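Local coordinates for uncharacterized protein DUF1344 (PDB 3K6O) that is a NigD-like protein of unknown function that combines an OB domain with a beta-sandwich domain, at residues Ala68-Ser71 and Gly72-Tyr75; Trp112-Asp116 and Tyr117-Arg121; Asn125-Ser128 and Pro129-Ile133. All coordinates share one frame; numbering follows the deposited sequence.

Interaction 1: residues Ala68-Ser71 and Gly72-Tyr75; sequences AGES and GFAY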
loop_
_atom_site.group_PDB
_atom_site.type_symbol
_atom_site.label_atom_id
_atom_site.label_comp_id
_atom_site.label_asym_id
_atom_site.label_seq_id
_atom_site.Cartn_x
_atom_site.Cartn_y
_atom_site.Cartn_z
ATOM N N ALA A 68 -13.194 10.352 21.488
ATOM C CA ALA A 68 -13.551 8.940 21.520
ATOM C C ALA A 68 -14.907 8.741 20.837
ATOM O O ALA A 68 -15.762 9.609 20.885
ATOM C CB ALA A 68 -13.601 8.405 22.978
ATOM N N GLY A 69 -15.100 7.581 20.226
ATOM C CA GLY A 69 -16.317 7.307 19.469
ATOM C C GLY A 69 -17.396 6.561 20.221
ATOM O O GLY A 69 -17.671 6.848 21.349
ATOM N N GLU A 70 -18.010 5.596 19.556
ATOM C CA GLU A 70 -19.219 4.958 20.024
ATOM C C GLU A 70 -19.511 3.818 19.092
ATOM O O GLU A 70 -19.028 3.817 17.956
ATOM C CB GLU A 70 -20.400 5.937 19.945
ATOM C CG GLU A 70 -20.661 6.484 18.500
ATOM C CD GLU A 70 -19.621 7.509 18.051
ATOM O OE1 GLU A 70 -19.350 8.435 18.830
ATOM O OE2 GLU A 70 -19.075 7.390 16.935
ATOM N N SER A 71 -20.283 2.844 19.562
ATOM C CA SER A 71 -20.863 1.829 18.720
ATOM C C SER A 71 -19.798 1.061 17.921
ATOM O O SER A 71 -20.081 0.584 16.811
ATOM C CB SER A 71 -21.883 2.522 17.790
ATOM O OG SER A 71 -22.841 1.631 17.218
ATOM N N GLY A 72 -18.597 0.943 18.504
ATOM C CA GLY A 72 -17.452 0.210 17.930
ATOM C C GLY A 72 -16.440 1.060 17.151
ATOM O O GLY A 72 -15.426 0.531 16.656
ATOM N N PHE A 73 -16.724 2.361 16.992
ATOM C CA PHE A 73 -15.788 3.272 16.340
ATOM C C PHE A 73 -14.906 3.832 17.416
ATOM O O PHE A 73 -15.397 4.414 18.389
ATOM C CB PHE A 73 -16.532 4.377 15.556
ATOM C CG PHE A 73 -17.435 3.825 14.504
ATOM C CD1 PHE A 73 -16.917 3.320 13.352
ATOM C CD2 PHE A 73 -18.793 3.711 14.718
ATOM C CE1 PHE A 73 -17.736 2.727 12.386
ATOM C CE2 PHE A 73 -19.614 3.137 13.774
ATOM C CZ PHE A 73 -19.081 2.649 12.591
ATOM N N ALA A 74 -13.611 3.604 17.276
ATOM C CA ALA A 74 -12.656 4.050 18.266
ATOM C C ALA A 74 -12.688 5.566 18.436
ATOM O O ALA A 74 -12.590 6.056 19.561
ATOM C CB ALA A 74 -11.234 3.593 17.865
ATOM N N TYR A 75 -12.763 6.292 17.311
ATOM C CA TYR A 75 -12.743 7.746 17.291
ATOM C C TYR A 75 -13.710 8.331 16.268
ATOM O O TYR A 75 -13.995 7.717 15.243
ATOM C CB TYR A 75 -11.351 8.264 16.944
ATOM C CG TYR A 75 -10.278 7.868 17.918
ATOM C CD1 TYR A 75 -10.040 8.622 19.066
ATOM C CD2 TYR A 75 -9.480 6.765 17.675
ATOM C CE1 TYR A 75 -9.060 8.261 19.958
ATOM C CE2 TYR A 75 -8.499 6.400 18.558
ATOM C CZ TYR A 75 -8.289 7.153 19.694
ATOM O OH TYR A 75 -7.306 6.776 20.564
#
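Backbone hydrogen bonds between Gly69, Glu70, Phe73 and Ala74 carry most of this contact. Phe73 N donates to Glu70 O at 2.9 Å with an N-H...O angle of 165°. The return bond, from Glu70 N to Phe73 O, is weak. One step further from the turn, Gly69 N reaches Ala74 O at 3.0 Å.

The Phe73 N to Glu70 O bond closes a type I' beta turn, Glu70 to Phe73, in the loop that connects strand 58-66 to strand 75-93 within the NigD-like OB domain; the other two bonds continue the pairing away from it. Two glycines suit the backbone here. Gly72, with its positive phi, would have a CB jammed against Ser71 O, and a CB on Gly69 would collide with Phe73 O. Without one, Gly69 CA comes to 3.2 Å from Phe73 O as a CA-H...O contact.

Side-chain contacts centre on the Phe73 ring. Its CG lies beside the backbone N (chi1 -59°), which sets CD2 3.2 Å from Glu70 O, with that oxygen at the ring edge. The Glu70 carboxylate only grazes this residue: OE2 is 4.2 Å from Phe73 CB, with the carboxylate and ring planes 40° apart. Its stronger partner is Asn76, whose ND2 is hydrogen-bonded to OE1. Phe73 itself is buried among Tyr28, Tyr32 and Trp42, the two tyrosines meeting it edge-to-face, while Tyr75 meets Phe65 in the same manner.

Interaction 2: residues Trp112-Asp116 and Tyr117-Arg121; sequences WPSDD and YLNVR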
loop_
_atom_site.group_PDB
_atom_site.type_symbol
_atom_site.label_atom_id
_atom_site.label_comp_id
_atom_site.label_asym_id
_atom_site.label_seq_id
_atom_site.Cartn_x
_atom_site.Cartn_y
_atom_site.Cartn_z
ATOM N N TRP A 112 6.438 -0.834 3.373
ATOM C CA TRP A 112 6.138 -1.517 4.618
ATOM C C TRP A 112 4.888 -2.363 4.471
ATOM O O TRP A 112 3.964 -1.992 3.750
ATOM C CB TRP A 112 5.977 -0.514 5.770
ATOM C CG TRP A 112 4.658 0.207 5.808
ATOM C CD1 TRP A 112 3.633 -0.048 6.633
ATOM C CD2 TRP A 112 4.255 1.313 4.989
ATOM N NE1 TRP A 112 2.612 0.846 6.414
ATOM C CE2 TRP A 112 2.967 1.680 5.391
ATOM C CE3 TRP A 112 4.869 2.034 3.964
ATOM C CZ2 TRP A 112 2.254 2.723 4.786
ATOM C CZ3 TRP A 112 4.158 3.098 3.369
ATOM C CH2 TRP A 112 2.874 3.431 3.790
ATOM N N PRO A 113 4.856 -3.509 5.150
ATOM C CA PRO A 113 3.629 -4.289 5.216
ATOM C C PRO A 113 2.743 -3.830 6.351
ATOM O O PRO A 113 3.232 -3.353 7.365
ATOM C CB PRO A 113 4.136 -5.707 5.513
ATOM C CG PRO A 113 5.364 -5.494 6.344
ATOM C CD PRO A 113 5.973 -4.162 5.861
ATOM N N SER A 114 1.451 -4.001 6.160
ATOM C CA SER A 114 0.456 -3.916 7.187
ATOM C C SER A 114 -0.253 -5.282 7.209
ATOM O O SER A 114 0.110 -6.182 6.451
ATOM C CB SER A 114 -0.553 -2.829 6.819
ATOM O OG SER A 114 -1.166 -3.159 5.582
ATOM N N ASP A 115 -1.304 -5.408 8.014
ATOM C CA ASP A 115 -2.002 -6.688 8.144
ATOM C C ASP A 115 -2.481 -7.189 6.803
ATOM O O ASP A 115 -2.487 -8.392 6.595
ATOM C CB ASP A 115 -3.202 -6.612 9.122
ATOM C CG ASP A 115 -3.670 -8.021 9.640
ATOM O OD1 ASP A 115 -2.819 -8.830 10.093
ATOM O OD2 ASP A 115 -4.906 -8.310 9.590
ATOM N N ASP A 116 -2.920 -6.292 5.916
ATOM C CA ASP A 116 -3.559 -6.722 4.677
ATOM C C ASP A 116 -2.780 -6.375 3.431
ATOM O O ASP A 116 -3.082 -6.946 2.389
ATOM C CB ASP A 116 -4.971 -6.142 4.479
ATOM C CG ASP A 116 -5.955 -6.554 5.556
ATOM O OD1 ASP A 116 -5.921 -7.700 6.068
ATOM O OD2 ASP A 116 -6.799 -5.703 5.864
ATOM N N TYR A 117 -1.810 -5.467 3.525
ATOM C CA TYR A 117 -1.152 -4.936 2.313
ATOM C C TYR A 117 0.330 -4.779 2.402
ATOM O O TYR A 117 0.859 -4.558 3.464
ATOM C CB TYR A 117 -1.693 -3.553 1.939
ATOM C CG TYR A 117 -3.196 -3.411 1.897
ATOM C CD1 TYR A 117 -3.917 -3.687 0.737
ATOM C CD2 TYR A 117 -3.891 -2.988 3.020
ATOM C CE1 TYR A 117 -5.306 -3.553 0.674
ATOM C CE2 TYR A 117 -5.303 -2.833 2.978
ATOM C CZ TYR A 117 -5.997 -3.113 1.803
ATOM O OH TYR A 117 -7.366 -2.936 1.745
ATOM N N LEU A 118 0.996 -4.890 1.262
ATOM C CA LEU A 118 2.318 -4.310 1.106
ATOM C C LEU A 118 2.136 -2.903 0.505
ATOM O O LEU A 118 1.622 -2.730 -0.600
ATOM C CB LEU A 118 3.199 -5.167 0.218
ATOM C CG LEU A 118 4.643 -4.674 0.165
ATOM C CD1 LEU A 118 5.380 -4.944 1.494
ATOM C CD2 LEU A 118 5.397 -5.287 -0.978
ATOM N N ASN A 119 2.584 -1.912 1.265
ATOM C CA ASN A 119 2.436 -0.497 0.950
ATOM C C ASN A 119 3.742 0.031 0.421
ATOM O O ASN A 119 4.784 -0.079 1.068
ATOM C CB ASN A 119 2.026 0.260 2.201
ATOM C CG ASN A 119 0.738 -0.295 2.785
ATOM O OD1 ASN A 119 -0.329 -0.238 2.145
ATOM N ND2 ASN A 119 0.832 -0.900 3.988
ATOM N N VAL A 120 3.672 0.626 -0.759
ATOM C CA VAL A 120 4.856 1.154 -1.414
ATOM C C VAL A 120 4.636 2.612 -1.878
ATOM O O VAL A 120 3.680 2.919 -2.557
ATOM C CB VAL A 120 5.226 0.282 -2.603
ATOM C CG1 VAL A 120 6.652 0.694 -3.150
ATOM C CG2 VAL A 120 5.201 -1.200 -2.197
ATOM N N ARG A 121 5.538 3.500 -1.489
ATOM C CA ARG A 121 5.595 4.818 -2.055
ATOM C C ARG A 121 6.831 4.814 -2.909
ATOM O O ARG A 121 7.891 4.391 -2.449
ATOM C CB ARG A 121 5.699 5.893 -0.978
ATOM C CG ARG A 121 5.619 7.324 -1.572
ATOM C CD ARG A 121 5.350 8.369 -0.511
ATOM N NE ARG A 121 6.559 8.518 0.271
ATOM C CZ ARG A 121 7.053 9.662 0.711
ATOM N NH1 ARG A 121 6.422 10.815 0.504
ATOM N NH2 ARG A 121 8.186 9.634 1.384
#
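Asn119 lies across the Trp112 indole, its CB 3.4 Å from the centroid of the six-membered ring and just 4° off the normal, a CH-pi contact. The amide plane is turned 39° from the ring. Trp112 CG sits between its backbone N and carbonyl carbon (chi1 78°), folding the indole over the opposing strand. Asn119 ND2 makes two weak bonds, to Trp112 O and to Ser114 OG. A serine in place of Trp112 would probably leave CB and ND2 of Asn119 without the ring they pack against and open a gap beside Phe215.

The reciprocal backbone pair of Trp112 and Asn119 fixes this register, with Trp112 N to Asn119 O at 2.9 Å. Nearer the turn, Ser114 N meets Tyr117 O at 2.8 Å, and Ser114 OG, in plane at the edge of the Tyr117 ring, accepts Tyr117 N at 3.2 Å. Asp116 CB packs over one face of that ring, 3.9 Å from its centroid.

The contact closes the antiparallel hairpin of strands 107-113 and 117-125. Strand 165-173 pairs with the latter on its other edge, where Ser171 OG is hydrogen-bonded to Asn119 OD1; Arg58 NH2, from strand 58-66, bonds the same oxygen, and Phe215 meets the Trp112 indole.

Interaction 3: residues Asn125-Ser128 and Pro129-Ile133; sequences NFPS and PQKPI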
loop_
_atom_site.group_PDB
_atom_site.type_symbol
_atom_site.label_atom_id
_atom_site.label_comp_id
_atom_site.label_asym_id
_atom_site.label_seq_id
_atom_site.Cartn_x
_atom_site.Cartn_y
_atom_site.Cartn_z
ATOM N N ASN A 125 7.953 6.999 -13.842
ATOM C CA ASN A 125 8.103 7.911 -14.952
ATOM C C ASN A 125 6.734 8.439 -15.361
ATOM O O ASN A 125 5.780 7.674 -15.457
ATOM C CB ASN A 125 8.807 7.205 -16.101
ATOM C CG ASN A 125 10.207 6.752 -15.727
ATOM O OD1 ASN A 125 10.396 5.643 -15.181
ATOM N ND2 ASN A 125 11.214 7.593 -16.036
ATOM N N PHE A 126 6.624 9.753 -15.557
ATOM C CA PHE A 126 5.400 10.344 -16.090
ATOM C C PHE A 126 5.008 9.643 -17.400
ATOM O O PHE A 126 5.873 9.379 -18.251
ATOM C CB PHE A 126 5.583 11.849 -16.355
ATOM C CG PHE A 126 4.295 12.568 -16.652
ATOM C CD1 PHE A 126 3.386 12.834 -15.631
ATOM C CD2 PHE A 126 3.984 12.964 -17.945
ATOM C CE1 PHE A 126 2.184 13.500 -15.884
ATOM C CE2 PHE A 126 2.776 13.633 -18.211
ATOM C CZ PHE A 126 1.873 13.892 -17.169
ATOM N N PRO A 127 3.713 9.348 -17.573
ATOM C CA PRO A 127 3.229 8.728 -18.811
ATOM C C PRO A 127 3.496 9.571 -20.063
ATOM O O PRO A 127 3.076 10.718 -20.148
ATOM C CB PRO A 127 1.727 8.575 -18.570
ATOM C CG PRO A 127 1.565 8.610 -17.073
ATOM C CD PRO A 127 2.644 9.505 -16.575
ATOM N N SER A 128 4.196 8.966 -21.015
ATOM C CA SER A 128 4.718 9.640 -22.176
ATOM C C SER A 128 4.872 8.642 -23.351
ATOM O O SER A 128 5.984 8.418 -23.844
ATOM C CB SER A 128 6.078 10.250 -21.815
ATOM O OG SER A 128 7.012 9.259 -21.391
ATOM N N PRO A 129 3.756 8.009 -23.781
ATOM C CA PRO A 129 2.389 8.076 -23.210
ATOM C C PRO A 129 2.026 6.906 -22.269
ATOM O O PRO A 129 1.226 7.087 -21.337
ATOM C CB PRO A 129 1.497 8.053 -24.453
ATOM C CG PRO A 129 2.286 7.237 -25.472
ATOM C CD PRO A 129 3.766 7.304 -25.081
ATOM N N GLN A 130 2.599 5.725 -22.502
ATOM C CA GLN A 130 2.279 4.544 -21.675
ATOM C C GLN A 130 2.434 4.800 -20.173
ATOM O O GLN A 130 3.413 5.386 -19.730
ATOM C CB GLN A 130 3.156 3.358 -22.100
ATOM C CG GLN A 130 2.658 2.659 -23.354
ATOM C CD GLN A 130 1.310 2.006 -23.114
ATOM O OE1 GLN A 130 0.256 2.586 -23.432
ATOM N NE2 GLN A 130 1.331 0.821 -22.503
ATOM N N LYS A 131 1.453 4.375 -19.394
ATOM C CA LYS A 131 1.496 4.526 -17.934
ATOM C C LYS A 131 2.262 3.344 -17.289
ATOM O O LYS A 131 1.843 2.190 -17.428
ATOM C CB LYS A 131 0.064 4.657 -17.398
ATOM C CG LYS A 131 -0.149 4.323 -15.923
ATOM C CD LYS A 131 0.239 5.432 -14.934
ATOM C CE LYS A 131 0.068 4.906 -13.471
ATOM N NZ LYS A 131 -0.281 5.948 -12.454
ATOM N N PRO A 132 3.386 3.619 -16.570
ATOM C CA PRO A 132 4.194 2.525 -16.002
ATOM C C PRO A 132 3.462 1.585 -15.046
ATOM O O PRO A 132 2.491 1.985 -14.390
ATOM C CB PRO A 132 5.302 3.264 -15.221
ATOM C CG PRO A 132 5.370 4.590 -15.797
ATOM C CD PRO A 132 3.942 4.929 -16.179
ATOM N N ILE A 133 3.995 0.358 -14.951
ATOM C CA ILE A 133 3.464 -0.696 -14.067
ATOM C C ILE A 133 4.476 -1.072 -12.969
ATOM O O ILE A 133 5.681 -1.241 -13.227
ATOM C CB ILE A 133 3.071 -1.991 -14.875
ATOM C CG1 ILE A 133 4.245 -2.581 -15.677
ATOM C CG2 ILE A 133 1.958 -1.694 -15.849
ATOM C CD1 ILE A 133 3.901 -3.927 -16.381
#
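The loop joining strand 117-125 to strand 133-139 of the beta-sandwich domain doubles back on itself here, the runs of CA atoms 125-128 and 129-132 pointing 154° apart. A cis peptide bond between Ser128 and Pro129 lies at the reversal, with their CA atoms 3.0 Å apart. Before it, Pro127 lies beside the returning chain: its CB is 3.2 Å from Pro129 O, and Pro127 CA makes a CA-H...O contact with Gln130 O at 3.5 Å. Further round the ring, Pro127 CG touches Lys131 CD at 4.1 Å, the two side chains lying side by side and pointing the same way. Lys131 extends CG anti to its N (chi1 159°) and then bends at chi2, which carries the aliphatic CD alongside the proline. At the mouth of the loop, Pro132 CG presses on Asn125 O at 3.1 Å.

The amide of Asn125 is held by Tyr156 and Gly163, and Ser161 OG is hydrogen-bonded to both Ser128 N and Gln130 O. No hydrogen bond joins 125-128 to 129-133 directly; prolines, which lack an N-H, fill three of the places. The shape is therefore likely to depend largely on the cis bond, the restricted proline backbones and carbon-oxygen contacts, with Ser161 bridging the two arms.

How the interactions relate
The three contacts follow in series along the chain, each formed by one continuous stretch that turns back on itself. Interaction 1 belongs to the OB domain, while interactions 2 and 3 both lie in the beta-sandwich domain. Strand 117-125 ties the latter two together: it leaves the hairpin turn of interaction 2 and runs into the loop of interaction 3, with centres about 23 Å apart. Interactions 1 and 2 have centres about 25 Å apart and nearest atoms about 15 Å apart. Interactions 1 and 3, at about 42 Å between centres, lie on opposite sides of the chain's centre. The buried hairpin thus sits centrally, whereas the two outer loops mark surface turns of separate domains.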